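Side-chain contacts in ABC transporter, substrate binding protein (Mannopine) (Agrobacterium fabrum, PDB 5L9S), which probably binds mannopine in the periplasm as the solute-binding component of an ABC transporter: residues 83-88 with 97-102; 149-154 with 206-211; 263-268 with 278-283. One frame throughout, in Å; residues are numbered along the deposited sequence.

Along the chain from the N terminus, the three contacts follow one another. None nests in or crosses another. Contact 1 closes a loop of eight residues and joins helix 82-85 and the residues just after it to strand 99-100. Contact 2 spans 51 residues and lays helix 149-158 against strand 206-210. Contact 3 closes a nine-residue connection and packs helix 261-271 on helix 278-283. Contacts 1 and 3 have centres about 19 Å apart and both lean on helix 247-258. Asp93, in the loop closed by contact 1, also bonds Lys279 of contact 3. Contact 2 lies across the chain's centre from both, its centre about 29 Å from that of contact 1.

Contact 1. Residues 83-88 with 97-102; sequences DFCMQF and DSCTRG
Cys85 turns its SG back beside its own backbone N, at chi1 -66°, while Cys99 holds SG between two staggered positions, at chi1 -145°. These two torsions aim the sulfurs at each other. Cys85 SG lies 2.9 Å from Cys99 SG. That is longer than a covalent disulfide bond, although the pair is known as a disulfide in a structure of this protein. The bond is therefore doubtful in this model. The backbones are close enough for such a link, with Cys85 CA 5.4 Å from Cys99 CA.

Two adjoining phenylalanine rings meet the Cys99 sulfur. Phe84 has CG anti to its backbone N, at chi1 161°, and this swings the ring across to Cys99. Its CE2 comes 4.0 Å from Cys99 SG. Phe88 adds a second sulfur-aromatic contact, with CD2 at 4.2 Å from Cys99 SG. The sulfur meets both rings obliquely. The rings also touch each other, as Phe84 CZ lies in plane at the edge of the Phe88 ring. One face of Phe88 carries Gln87 CG, 3.6 Å above the ring plane.

Cys85 SG has a polar neighbour too: Thr100 O is 3.4 Å away from this Cys85 atom. Within the first segment, Phe88 N donates a backbone hydrogen bond to Cys85 O at 3.2 Å. No hydrogen bond crosses between the two segments, so sulfur and aromatic packing carry the contact.

The site joins helix 82-85 and the residues just after it to the short strand 99-100, at an edge of the mixed sheet where that strand pairs with strand 103-116. Helix 247-258 backs both rings. Leu251 and Ile254 touch Phe84, and Glu255 and Leu258 touch Phe88.

Contact 2. Residues 149-154 with 206-211; sequences WRVLAA and VGQIWL
Arg150 O accepts the helix bond from Ala154 N at 3.0 Å, and the amide end of Gln208 comes up to the same oxygen. That amide is probably turned over in the model, where Gln208 OE1 is placed 3.2 Å from Arg150 O. This is helix-on-sheet packing in an alpha/beta lobe of a periplasmic binding protein. Helix segment 149-154 lies over strand 206-210, with axes 10.7 Å apart at closest and N-to-C directions 140° apart.

Gln208 bridges the gap. Its CG is anti to the backbone N, at chi1 171°, and the chain stays extended beyond CG. The amide is thereby carried straight out from the strand to the helix surface. There one turn of the helix packs round it. Val151 CG2 is 3.5 Å from the atom modelled as Gln208 NE2, with the two side chains crossing at a slant. Arg150 CB is 4.0 Å from that same Gln208 NE2 position. Ala154 CB packs 3.7 Å from the atom modelled as Gln208 OE1.

The neighbours explain the burial. Strand 206-210 runs between strand 140-143, parallel to it, and strand 103-116, antiparallel. Phe142 touches both Val151 and Gln208, and Phe232 of strand 224-240 touches Gln208 as well. The Gln208 backbone pairs with Ser141 of strand 140-143, and Gln208 O accepts a hydrogen bond from Trp189 NE1.

Beyond CB, the Arg150 chain runs past Trp149, and Arg150 CG rests over one face of the Trp149 ring, 3.5 Å above its plane and offset toward the rim.

Contact 3. Residues 263-268 with 278-283; sequences AQAKAC and QKAISQ
Ala265 and Ala280 meet where the two helices come closest. Ala265 CB packs 3.6 Å from the backbone atom Ala280 O. The two methyl groups lie a little farther apart, with Ala265 CB 4.2 Å from Ala280 CB. Gln264 packs its beta carbon on the Ala280 methyl, with Gln264 CB 3.8 Å from Ala280 CB. The Ala280 methyl sits against Gln264 and Ala265 together. Gln283 reaches the Ala265 methyl, and its NE2 stands 4.1 Å from Ala265 CB. Gln283 does this with a chain extended beyond CG.

Small side chains let the backbones approach. Ala265 CA is only 4.8 Å from Ala280 CA, and the axes of segments 263-268 and 278-283 pass 8.3 Å apart. These two segments cross at -49°, both running broadly the same way.

The next shell sets these residues in place. Gln264 keeps CG beside its backbone N, at chi1 -58°, which sends the rest of its chain toward Pro275, Pro276 and Ser277 of the connecting loop. In the second helix, Lys279 O takes two donors. Gln283 N makes the helix bond to it at 2.9 Å, and Ser282 OG bonds at 2.8 Å from above the carbonyl plane of Lys279 O.

Farther out, the disulfide between Cys268 and Cys273 ties helix 261-271 to the segment that follows it. Asp93 bonds Lys279 N at the start of the second helix.

No hydrogen bond or salt bridge joins the two segments. The contact is plain van der Waals packing between alanine methyls and backbone, with the glutamine chains at its margins. This is consistent with a helix spacing governed by the small alanine side chains rather than by charge.

Contact 1. Residues 83-88 with 97-102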
loop_
_atom_site.group_PDB
_atom_site.type_symbol
_atom_site.label_atom_id
_atom_site.label_comp_id
_atom_site.label_asym_id
_atom_site.label_seq_id
_atom_site.Cartn_x
_atom_site.Cartn_y
_atom_site.Cartn_z
ATOM N N ASP A 83 8.380 -1.679 -21.601
ATOM C CA ASP A 83 7.979 -1.365 -22.977
ATOM C C ASP A 83 6.481 -1.000 -23.069
ATOM O O ASP A 83 6.154 0.065 -23.597
ATOM C CB ASP A 83 8.398 -2.455 -24.000
ATOM C CG ASP A 83 8.030 -3.919 -23.750
ATOM O OD1 ASP A 83 7.393 -4.209 -22.699
ATOM O OD2 ASP A 83 8.411 -4.777 -24.586
ATOM N N PHE A 84 5.596 -1.857 -22.510
ATOM C CA PHE A 84 4.135 -1.678 -22.450
ATOM C C PHE A 84 3.730 -0.375 -21.727
ATOM O O PHE A 84 2.761 0.280 -22.114
ATOM C CB PHE A 84 3.495 -2.904 -21.757
ATOM C CG PHE A 84 2.092 -2.719 -21.220
ATOM C CD1 PHE A 84 0.985 -2.962 -22.023
ATOM C CD2 PHE A 84 1.880 -2.314 -19.906
ATOM C CE1 PHE A 84 -0.312 -2.788 -21.528
ATOM C CE2 PHE A 84 0.585 -2.124 -19.417
ATOM C CZ PHE A 84 -0.503 -2.366 -20.230
ATOM N N CYS A 85 4.469 -0.044 -20.663
ATOM C CA CYS A 85 4.318 1.097 -19.771
ATOM C C CYS A 85 4.383 2.463 -20.440
ATOM O O CYS A 85 3.794 3.420 -19.926
ATOM C CB CYS A 85 5.353 0.996 -18.657
ATOM S SG CYS A 85 5.097 -0.408 -17.543
ATOM N N MET A 86 5.159 2.565 -21.529
ATOM C CA MET A 86 5.395 3.774 -22.315
ATOM C C MET A 86 4.115 4.419 -22.831
ATOM O O MET A 86 4.014 5.644 -22.814
ATOM C CB MET A 86 6.366 3.477 -23.470
ATOM C CG MET A 86 7.819 3.529 -23.050
ATOM S SD MET A 86 8.955 2.697 -24.187
ATOM C CE MET A 86 10.371 2.512 -23.127
ATOM N N GLN A 87 3.124 3.586 -23.228
ATOM C CA GLN A 87 1.822 3.999 -23.764
ATOM C C GLN A 87 0.961 4.801 -22.765
ATOM O O GLN A 87 -0.029 5.409 -23.174
ATOM C CB GLN A 87 1.045 2.791 -24.337
ATOM C CG GLN A 87 0.187 2.031 -23.322
ATOM C CD GLN A 87 -0.630 0.907 -23.914
ATOM O OE1 GLN A 87 -0.659 -0.201 -23.382
ATOM N NE2 GLN A 87 -1.347 1.165 -25.004
ATOM N N PHE A 88 1.334 4.817 -21.481
ATOM C CA PHE A 88 0.585 5.553 -20.468
ATOM C C PHE A 88 1.214 6.921 -20.127
ATOM O O PHE A 88 0.988 7.459 -19.034
ATOM C CB PHE A 88 0.353 4.679 -19.224
ATOM C CG PHE A 88 -0.490 3.463 -19.515
ATOM C CD1 PHE A 88 -1.859 3.581 -19.730
ATOM C CD2 PHE A 88 0.085 2.206 -19.608
ATOM C CE1 PHE A 88 -2.640 2.456 -20.024
ATOM C CE2 PHE A 88 -0.697 1.084 -19.895
ATOM C CZ PHE A 88 -2.055 1.215 -20.101
ATOM N N ASP A 97 4.790 6.491 -10.990
ATOM C CA ASP A 97 5.169 5.077 -10.871
ATOM C C ASP A 97 3.979 4.107 -10.976
ATOM O O ASP A 97 4.032 3.003 -10.442
ATOM C CB ASP A 97 6.000 4.824 -9.585
ATOM C CG ASP A 97 7.243 5.695 -9.457
ATOM O OD1 ASP A 97 8.019 5.780 -10.451
ATOM O OD2 ASP A 97 7.446 6.293 -8.359
ATOM N N SER A 98 2.907 4.531 -11.661
ATOM C CA SER A 98 1.727 3.704 -11.906
ATOM C C SER A 98 1.989 2.515 -12.823
ATOM O O SER A 98 1.179 1.591 -12.860
ATOM C CB SER A 98 0.579 4.544 -12.444
ATOM O OG SER A 98 0.047 5.225 -11.325
ATOM N N CYS A 99 3.101 2.528 -13.561
ATOM C CA CYS A 99 3.457 1.448 -14.479
ATOM C C CYS A 99 4.979 1.296 -14.497
ATOM O O CYS A 99 5.688 2.122 -15.089
ATOM C CB CYS A 99 2.885 1.703 -15.877
ATOM S SG CYS A 99 2.370 0.202 -16.767
ATOM N N THR A 100 5.475 0.253 -13.819
ATOM C CA THR A 100 6.904 -0.029 -13.733
ATOM C C THR A 100 7.260 -1.390 -14.331
ATOM O O THR A 100 6.393 -2.088 -14.866
ATOM C CB THR A 100 7.360 0.071 -12.289
ATOM O OG1 THR A 100 6.799 -1.017 -11.555
ATOM C CG2 THR A 100 7.031 1.422 -11.652
ATOM N N ARG A 101 8.540 -1.773 -14.220
ATOM C CA ARG A 101 9.087 -3.043 -14.686
ATOM C C ARG A 101 8.303 -4.244 -14.128
ATOM O O ARG A 101 7.954 -5.158 -14.868
ATOM C CB ARG A 101 10.561 -3.124 -14.258
ATOM C CG ARG A 101 11.245 -4.479 -14.498
ATOM C CD ARG A 101 12.681 -4.441 -14.041
ATOM N NE ARG A 101 13.432 -5.644 -14.387
ATOM C CZ ARG A 101 14.696 -5.850 -14.020
ATOM N NH1 ARG A 101 15.336 -4.952 -13.276
ATOM N NH2 ARG A 101 15.323 -6.968 -14.370
ATOM N N GLY A 102 8.035 -4.208 -12.830
ATOM C CA GLY A 102 7.358 -5.277 -12.113
ATOM C C GLY A 102 5.854 -5.343 -12.221
ATOM O O GLY A 102 5.262 -6.356 -11.833
#

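Contact 2. Residues 149-154 with 206-211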
loop_
_atom_site.group_PDB
_atom_site.type_symbol
_atom_site.label_atom_id
_atom_site.label_comp_id
_atom_site.label_asym_id
_atom_site.label_seq_id
_atom_site.Cartn_x
_atom_site.Cartn_y
_atom_site.Cartn_z
ATOM N N TRP A 149 10.847 -0.362 8.008
ATOM C CA TRP A 149 11.203 0.802 7.200
ATOM C C TRP A 149 10.305 2.038 7.422
ATOM O O TRP A 149 10.841 3.158 7.445
ATOM C CB TRP A 149 11.337 0.455 5.706
ATOM C CG TRP A 149 10.061 0.272 4.935
ATOM C CD1 TRP A 149 9.415 -0.907 4.662
ATOM C CD2 TRP A 149 9.300 1.308 4.286
ATOM N NE1 TRP A 149 8.294 -0.668 3.904
ATOM C CE2 TRP A 149 8.201 0.684 3.654
ATOM C CE3 TRP A 149 9.428 2.712 4.197
ATOM C CZ2 TRP A 149 7.278 1.406 2.894
ATOM C CZ3 TRP A 149 8.503 3.422 3.454
ATOM C CH2 TRP A 149 7.468 2.769 2.783
ATOM N N ARG A 150 8.962 1.843 7.601
ATOM C CA ARG A 150 8.015 2.937 7.836
ATOM C C ARG A 150 8.168 3.526 9.236
ATOM O O ARG A 150 7.875 4.690 9.441
ATOM C CB ARG A 150 6.581 2.459 7.655
ATOM C CG ARG A 150 6.094 2.329 6.229
ATOM C CD ARG A 150 4.669 1.941 6.411
ATOM N NE ARG A 150 4.192 0.867 5.540
ATOM C CZ ARG A 150 4.512 -0.413 5.650
ATOM N NH1 ARG A 150 5.417 -0.805 6.542
ATOM N NH2 ARG A 150 3.987 -1.301 4.828
ATOM N N VAL A 151 8.551 2.710 10.214
ATOM C CA VAL A 151 8.778 3.168 11.589
ATOM C C VAL A 151 10.068 4.030 11.601
ATOM O O VAL A 151 10.086 5.107 12.203
ATOM C CB VAL A 151 8.825 1.984 12.597
ATOM C CG1 VAL A 151 9.307 2.423 13.968
ATOM C CG2 VAL A 151 7.459 1.331 12.718
ATOM N N LEU A 152 11.119 3.558 10.901
ATOM C CA LEU A 152 12.410 4.220 10.727
ATOM C C LEU A 152 12.282 5.522 9.947
ATOM O O LEU A 152 12.804 6.546 10.384
ATOM C CB LEU A 152 13.404 3.255 10.037
ATOM C CG LEU A 152 13.804 1.984 10.838
ATOM C CD1 LEU A 152 14.759 1.124 10.045
ATOM C CD2 LEU A 152 14.450 2.337 12.163
ATOM N N ALA A 153 11.545 5.494 8.811
ATOM C CA ALA A 153 11.243 6.681 8.002
ATOM C C ALA A 153 10.394 7.716 8.791
ATOM O O ALA A 153 10.638 8.910 8.628
ATOM C CB ALA A 153 10.553 6.280 6.704
ATOM N N ALA A 154 9.447 7.278 9.671
ATOM C CA ALA A 154 8.670 8.205 10.521
ATOM C C ALA A 154 9.615 8.901 11.493
ATOM O O ALA A 154 9.478 10.099 11.695
ATOM C CB ALA A 154 7.583 7.468 11.298
ATOM N N VAL A 206 -1.688 8.329 20.438
ATOM C CA VAL A 206 -0.980 8.746 19.225
ATOM C C VAL A 206 -0.283 7.526 18.625
ATOM O O VAL A 206 0.496 6.887 19.318
ATOM C CB VAL A 206 0.040 9.876 19.493
ATOM C CG1 VAL A 206 0.689 10.329 18.190
ATOM C CG2 VAL A 206 -0.608 11.059 20.204
ATOM N N GLY A 207 -0.555 7.212 17.358
ATOM C CA GLY A 207 0.047 6.043 16.738
ATOM C C GLY A 207 0.143 6.019 15.238
ATOM O O GLY A 207 -0.487 6.819 14.557
ATOM N N GLN A 208 0.977 5.115 14.722
ATOM C CA GLN A 208 1.143 4.886 13.300
ATOM C C GLN A 208 0.297 3.642 13.027
ATOM O O GLN A 208 0.625 2.550 13.508
ATOM C CB GLN A 208 2.617 4.660 12.936
ATOM C CG GLN A 208 2.807 4.207 11.500
ATOM C CD GLN A 208 4.261 4.050 11.143
ATOM O OE1 GLN A 208 4.943 4.995 10.760
ATOM N NE2 GLN A 208 4.760 2.853 11.187
ATOM N N ILE A 209 -0.852 3.831 12.364
ATOM C CA ILE A 209 -1.769 2.726 12.050
ATOM C C ILE A 209 -2.183 2.766 10.575
ATOM O O ILE A 209 -1.782 3.683 9.866
ATOM C CB ILE A 209 -2.972 2.636 13.030
ATOM C CG1 ILE A 209 -3.978 3.769 12.822
ATOM C CG2 ILE A 209 -2.500 2.535 14.504
ATOM C CD1 ILE A 209 -5.304 3.596 13.600
ATOM N N TRP A 210 -2.936 1.762 10.101
ATOM C CA TRP A 210 -3.412 1.768 8.718
ATOM C C TRP A 210 -4.660 2.653 8.626
ATOM O O TRP A 210 -5.537 2.572 9.496
ATOM C CB TRP A 210 -3.777 0.350 8.230
ATOM C CG TRP A 210 -2.655 -0.648 8.113
ATOM C CD1 TRP A 210 -1.414 -0.444 7.575
ATOM C CD2 TRP A 210 -2.722 -2.046 8.450
ATOM N NE1 TRP A 210 -0.665 -1.601 7.662
ATOM C CE2 TRP A 210 -1.453 -2.605 8.175
ATOM C CE3 TRP A 210 -3.722 -2.872 9.005
ATOM C CZ2 TRP A 210 -1.170 -3.960 8.389
ATOM C CZ3 TRP A 210 -3.444 -4.223 9.202
ATOM C CH2 TRP A 210 -2.177 -4.748 8.921
ATOM N N LEU A 211 -4.769 3.468 7.555
ATOM C CA LEU A 211 -5.959 4.287 7.297
ATOM C C LEU A 211 -7.256 3.456 7.307
ATOM O O LEU A 211 -8.259 3.924 7.830
ATOM C CB LEU A 211 -5.833 5.083 5.994
ATOM C CG LEU A 211 -6.947 6.102 5.658
ATOM C CD1 LEU A 211 -7.275 7.004 6.841
ATOM C CD2 LEU A 211 -6.575 6.915 4.456
#

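Contact 3. Residues 263-268 with 278-283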
loop_
_atom_site.group_PDB
_atom_site.type_symbol
_atom_site.label_atom_id
_atom_site.label_comp_id
_atom_site.label_asym_id
_atom_site.label_seq_id
_atom_site.Cartn_x
_atom_site.Cartn_y
_atom_site.Cartn_z
ATOM N N ALA A 263 -13.954 2.445 -13.120
ATOM C CA ALA A 263 -13.626 1.107 -12.634
ATOM C C ALA A 263 -12.790 1.241 -11.350
ATOM O O ALA A 263 -13.165 0.681 -10.316
ATOM C CB ALA A 263 -12.844 0.343 -13.701
ATOM N N GLN A 264 -11.707 2.044 -11.408
ATOM C CA GLN A 264 -10.810 2.324 -10.280
ATOM C C GLN A 264 -11.536 2.939 -9.092
ATOM O O GLN A 264 -11.307 2.497 -7.977
ATOM C CB GLN A 264 -9.652 3.240 -10.696
ATOM C CG GLN A 264 -8.777 2.708 -11.821
ATOM C CD GLN A 264 -7.682 3.684 -12.112
ATOM O OE1 GLN A 264 -7.257 3.892 -13.261
ATOM N NE2 GLN A 264 -7.293 4.392 -11.095
ATOM N N ALA A 265 -12.400 3.958 -9.320
ATOM C CA ALA A 265 -13.162 4.667 -8.290
ATOM C C ALA A 265 -14.183 3.733 -7.618
ATOM O O ALA A 265 -14.341 3.788 -6.398
ATOM C CB ALA A 265 -13.870 5.856 -8.897
ATOM N N LYS A 266 -14.867 2.874 -8.407
ATOM C CA LYS A 266 -15.843 1.931 -7.871
ATOM C C LYS A 266 -15.128 0.920 -6.952
ATOM O O LYS A 266 -15.560 0.733 -5.810
ATOM C CB LYS A 266 -16.598 1.230 -9.022
ATOM C CG LYS A 266 -17.711 0.308 -8.563
ATOM C CD LYS A 266 -18.320 -0.465 -9.719
ATOM C CE LYS A 266 -19.085 -1.698 -9.273
ATOM N NZ LYS A 266 -20.186 -1.379 -8.316
ATOM N N ALA A 267 -14.024 0.309 -7.441
ATOM C CA ALA A 267 -13.233 -0.643 -6.663
ATOM C C ALA A 267 -12.622 0.013 -5.401
ATOM O O ALA A 267 -12.647 -0.593 -4.328
ATOM C CB ALA A 267 -12.143 -1.273 -7.531
ATOM N N CYS A 268 -12.149 1.255 -5.504
ATOM C CA CYS A 268 -11.556 1.929 -4.345
ATOM C C CYS A 268 -12.584 2.547 -3.373
ATOM O O CYS A 268 -12.226 2.787 -2.220
ATOM C CB CYS A 268 -10.479 2.924 -4.759
ATOM S SG CYS A 268 -8.958 2.114 -5.344
ATOM N N GLN A 278 -5.820 10.201 -11.016
ATOM C CA GLN A 278 -6.198 11.434 -10.323
ATOM C C GLN A 278 -7.696 11.742 -10.526
ATOM O O GLN A 278 -8.346 12.259 -9.605
ATOM C CB GLN A 278 -5.315 12.579 -10.786
ATOM C CG GLN A 278 -3.877 12.370 -10.322
ATOM C CD GLN A 278 -3.017 13.552 -10.626
ATOM O OE1 GLN A 278 -3.158 14.627 -10.019
ATOM N NE2 GLN A 278 -2.119 13.381 -11.588
ATOM N N LYS A 279 -8.240 11.366 -11.705
ATOM C CA LYS A 279 -9.643 11.509 -12.044
ATOM C C LYS A 279 -10.471 10.596 -11.168
ATOM O O LYS A 279 -11.511 11.040 -10.694
ATOM C CB LYS A 279 -9.902 11.210 -13.544
ATOM C CG LYS A 279 -11.273 11.648 -14.058
ATOM C CD LYS A 279 -11.178 12.264 -15.448
ATOM C CE LYS A 279 -12.176 13.393 -15.635
ATOM N NZ LYS A 279 -13.519 12.910 -16.054
ATOM N N ALA A 280 -10.021 9.333 -10.952
ATOM C CA ALA A 280 -10.699 8.337 -10.115
ATOM C C ALA A 280 -10.785 8.813 -8.667
ATOM O O ALA A 280 -11.854 8.677 -8.082
ATOM C CB ALA A 280 -9.997 6.988 -10.200
ATOM N N ILE A 281 -9.692 9.418 -8.108
ATOM C CA ILE A 281 -9.656 9.977 -6.749
ATOM C C ILE A 281 -10.785 11.011 -6.570
ATOM O O ILE A 281 -11.540 10.938 -5.599
ATOM C CB ILE A 281 -8.258 10.579 -6.344
ATOM C CG1 ILE A 281 -7.194 9.499 -6.138
ATOM C CG2 ILE A 281 -8.355 11.456 -5.086
ATOM C CD1 ILE A 281 -5.751 9.955 -6.367
ATOM N N SER A 282 -10.895 11.962 -7.503
ATOM C CA SER A 282 -11.889 13.029 -7.444
ATOM C C SER A 282 -13.320 12.557 -7.770
ATOM O O SER A 282 -14.286 13.172 -7.315
ATOM C CB SER A 282 -11.482 14.158 -8.377
ATOM O OG SER A 282 -11.468 13.701 -9.718
ATOM N N GLN A 283 -13.442 11.484 -8.563
ATOM C CA GLN A 283 -14.693 10.876 -9.023
ATOM C C GLN A 283 -15.395 10.050 -7.944
ATOM O O GLN A 283 -16.546 9.643 -8.155
ATOM C CB GLN A 283 -14.381 9.940 -10.188
ATOM C CG GLN A 283 -15.223 10.139 -11.410
ATOM C CD GLN A 283 -14.742 9.218 -12.495
ATOM O OE1 GLN A 283 -14.201 9.650 -13.516
ATOM N NE2 GLN A 283 -14.919 7.926 -12.284
#